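Local coordinates for protein (R)-2-hydroxyglutaryl-CoA dehydratase activating ATPase (Acidaminococcus fermentans, PDB 1HUX) that couples ATP hydrolysis to electron transfer, activating the 2-hydroxyglutaryl-CoA dehydratase of glutamate fermentation through a [4Fe-4S] cluster held at its dimer interface, at residues A[87-91]-A[113-118]. Sequence-based numbering, arbitrary orientation.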
ATOM      1  N   ALA A  87      -5.744  23.678 -12.640  1.00 10.23           N
ATOM      2  CA  ALA A  87      -5.093  24.255 -13.814  1.00 10.23           C
ATOM      3  C   ALA A  87      -5.432  25.742 -13.889  1.00 10.23           C
ATOM      4  O   ALA A  87      -4.561  26.588 -14.094  1.00 10.23           O
ATOM      5  CB  ALA A  87      -5.565  23.526 -15.069  1.00 10.23           C
ATOM      6  N   MET A  88      -6.713  26.046 -13.695  1.00 21.96           N
ATOM      7  CA  MET A  88      -7.184  27.420 -13.728  1.00 21.96           C
ATOM      8  C   MET A  88      -6.521  28.233 -12.618  1.00 21.96           C
ATOM      9  O   MET A  88      -5.976  29.315 -12.871  1.00 21.96           O
ATOM     10  CB  MET A  88      -8.707  27.446 -13.572  1.00 24.43           C
ATOM     11  CG  MET A  88      -9.441  28.192 -14.679  1.00 24.43           C
ATOM     12  SD  MET A  88      -8.833  29.853 -14.852  1.00 24.43           S
ATOM     13  CE  MET A  88      -7.699  29.665 -16.222  1.00 24.43           C
ATOM     14  N   GLY A  89      -6.557  27.691 -11.395  1.00 10.48           N
ATOM     15  CA  GLY A  89      -5.972  28.361 -10.240  1.00 10.48           C
ATOM     16  C   GLY A  89      -4.471  28.574 -10.345  1.00 10.48           C
ATOM     17  O   GLY A  89      -3.931  29.653 -10.029  1.00 10.48           O
ATOM     18  N   ALA A  90      -3.782  27.527 -10.788  1.00 13.21           N
ATOM     19  CA  ALA A  90      -2.340  27.594 -10.940  1.00 13.21           C
ATOM     20  C   ALA A  90      -2.021  28.787 -11.832  1.00 13.21           C
ATOM     21  O   ALA A  90      -1.165  29.626 -11.500  1.00 13.21           O
ATOM     22  CB  ALA A  90      -1.830  26.306 -11.563  1.00 19.06           C
ATOM     23  N   SER A  91      -2.761  28.865 -12.944  1.00 15.32           N
ATOM     24  CA  SER A  91      -2.579  29.920 -13.937  1.00 15.32           C
ATOM     25  C   SER A  91      -2.771  31.302 -13.375  1.00 15.32           C
ATOM     26  O   SER A  91      -2.106  32.244 -13.802  1.00 15.32           O
ATOM     27  CB  SER A  91      -3.516  29.714 -15.112  1.00 35.60           C
ATOM     28  OG  SER A  91      -3.106  28.582 -15.860  1.00 35.60           O
ATOM     29  N   VAL A 113      -0.549  21.931 -18.023  1.00 26.91           N
ATOM     30  CA  VAL A 113      -1.423  23.082 -18.255  1.00 26.91           C
ATOM     31  C   VAL A 113      -1.050  23.959 -19.440  1.00 26.91           C
ATOM     32  O   VAL A 113       0.121  24.294 -19.639  1.00 26.91           O
ATOM     33  CB  VAL A 113      -1.472  24.008 -17.001  1.00 30.73           C
ATOM     34  CG1 VAL A 113      -2.336  25.220 -17.287  1.00 30.73           C
ATOM     35  CG2 VAL A 113      -2.001  23.241 -15.789  1.00 30.73           C
ATOM     36  N   GLU A 114      -2.071  24.342 -20.202  1.00 31.25           N
ATOM     37  CA  GLU A 114      -1.920  25.208 -21.366  1.00 31.25           C
ATOM     38  C   GLU A 114      -3.113  26.159 -21.375  1.00 31.25           C
ATOM     39  O   GLU A 114      -4.269  25.713 -21.451  1.00 31.25           O
ATOM     40  CB  GLU A 114      -1.896  24.384 -22.662  1.00 38.94           C
ATOM     41  CG  GLU A 114      -0.663  23.505 -22.828  1.00 38.94           C
ATOM     42  CD  GLU A 114       0.592  24.278 -23.238  1.00 38.94           C
ATOM     43  OE1 GLU A 114       0.723  25.478 -22.890  1.00 38.94           O
ATOM     44  OE2 GLU A 114       1.463  23.671 -23.901  1.00 38.94           O
ATOM     45  N   ASN A 115      -2.830  27.464 -21.291  1.00 10.80           N
ATOM     46  CA  ASN A 115      -3.886  28.491 -21.275  1.00 10.80           C
ATOM     47  C   ASN A 115      -4.882  28.119 -20.194  1.00 10.80           C
ATOM     48  O   ASN A 115      -6.040  27.813 -20.499  1.00 10.80           O
ATOM     49  CB  ASN A 115      -4.629  28.559 -22.620  1.00 35.03           C
ATOM     50  CG  ASN A 115      -3.761  29.093 -23.756  1.00 35.03           C
ATOM     51  OD1 ASN A 115      -3.226  30.202 -23.682  1.00 35.03           O
ATOM     52  ND2 ASN A 115      -3.627  28.306 -24.819  1.00 35.03           N
ATOM     53  N   GLY A 116      -4.414  28.118 -18.941  1.00 26.35           N
ATOM     54  CA  GLY A 116      -5.264  27.785 -17.805  1.00 26.35           C
ATOM     55  C   GLY A 116      -6.125  26.539 -17.937  1.00 26.35           C
ATOM     56  O   GLY A 116      -7.115  26.368 -17.225  1.00 26.35           O
ATOM     57  N   THR A 117      -5.751  25.652 -18.844  1.00 20.01           N
ATOM     58  CA  THR A 117      -6.515  24.430 -19.046  1.00 20.01           C
ATOM     59  C   THR A 117      -5.686  23.156 -18.850  1.00 20.01           C
ATOM     60  O   THR A 117      -4.444  23.148 -18.979  1.00 20.01           O
ATOM     61  CB  THR A 117      -7.118  24.416 -20.450  1.00 12.48           C
ATOM     62  OG1 THR A 117      -7.897  25.601 -20.624  1.00 12.48           O
ATOM     63  CG2 THR A 117      -7.993  23.180 -20.659  1.00 12.48           C
ATOM     64  N   MET A 118      -6.386  22.072 -18.544  1.00 17.70           N
ATOM     65  CA  MET A 118      -5.733  20.800 -18.326  1.00 17.70           C
ATOM     66  C   MET A 118      -5.593  20.060 -19.640  1.00 17.70           C
ATOM     67  O   MET A 118      -6.563  19.536 -20.185  1.00 17.70           O
ATOM     68  CB  MET A 118      -6.528  19.977 -17.320  1.00 43.32           C
ATOM     69  CG  MET A 118      -5.924  18.631 -17.017  1.00 43.32           C
ATOM     70  SD  MET A 118      -6.862  17.304 -17.796  1.00 43.32           S
ATOM     71  CE  MET A 118      -5.910  16.930 -19.206  1.00 43.32           C
TER
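G116, in the hairpin turn of 113-118, lies against the face of helix segment 87-91 that carries M88, S91 and the carbonyl of A87; the CA atoms of M88 and G116 are 4.5 Å apart. M88 reaches the turn with the end of its chain: bends at chi2 and chi3 lay CE beside G116, 3.5 Å from its CA. The positive phi of G116 suits a residue without a side chain, and a CB there would probably crowd M88 CE. S91 comes to the same glycine from a direction roughly at right angles to M88, its OG lying over G116 CA and also packing 3.7 Å from V113 CG1. One helical turn back, A87 sets its CB 3.6 Å from V113 CG2; the same CB also meets the backbone at T117 and M118 and, farther off, M118 CB.

The second shell fixes S91. With chi1 at -70°, OG folds back along the helix and donates to A87 O at 3.0 Å, tilted 26° from the carbonyl plane; S91 N binds the same oxygen from the opposite face, so two donors grip it. Replacing S91 by alanine is likely to cost A87 O its second donor and leave a gap beside G116 and V113 CG1. The turn is closed by paired backbone bonds between E114 and T117, E114 N to T117 O measuring 2.9 Å.

The contact thus seats the 107-114/117-124 hairpin, at the edge of one sheet of the actin-like fold, against helix 82-93. V97 and V100 continue the apolar layer around A90 and V113, and L252 and Y253 of helix 245-257 touch M88.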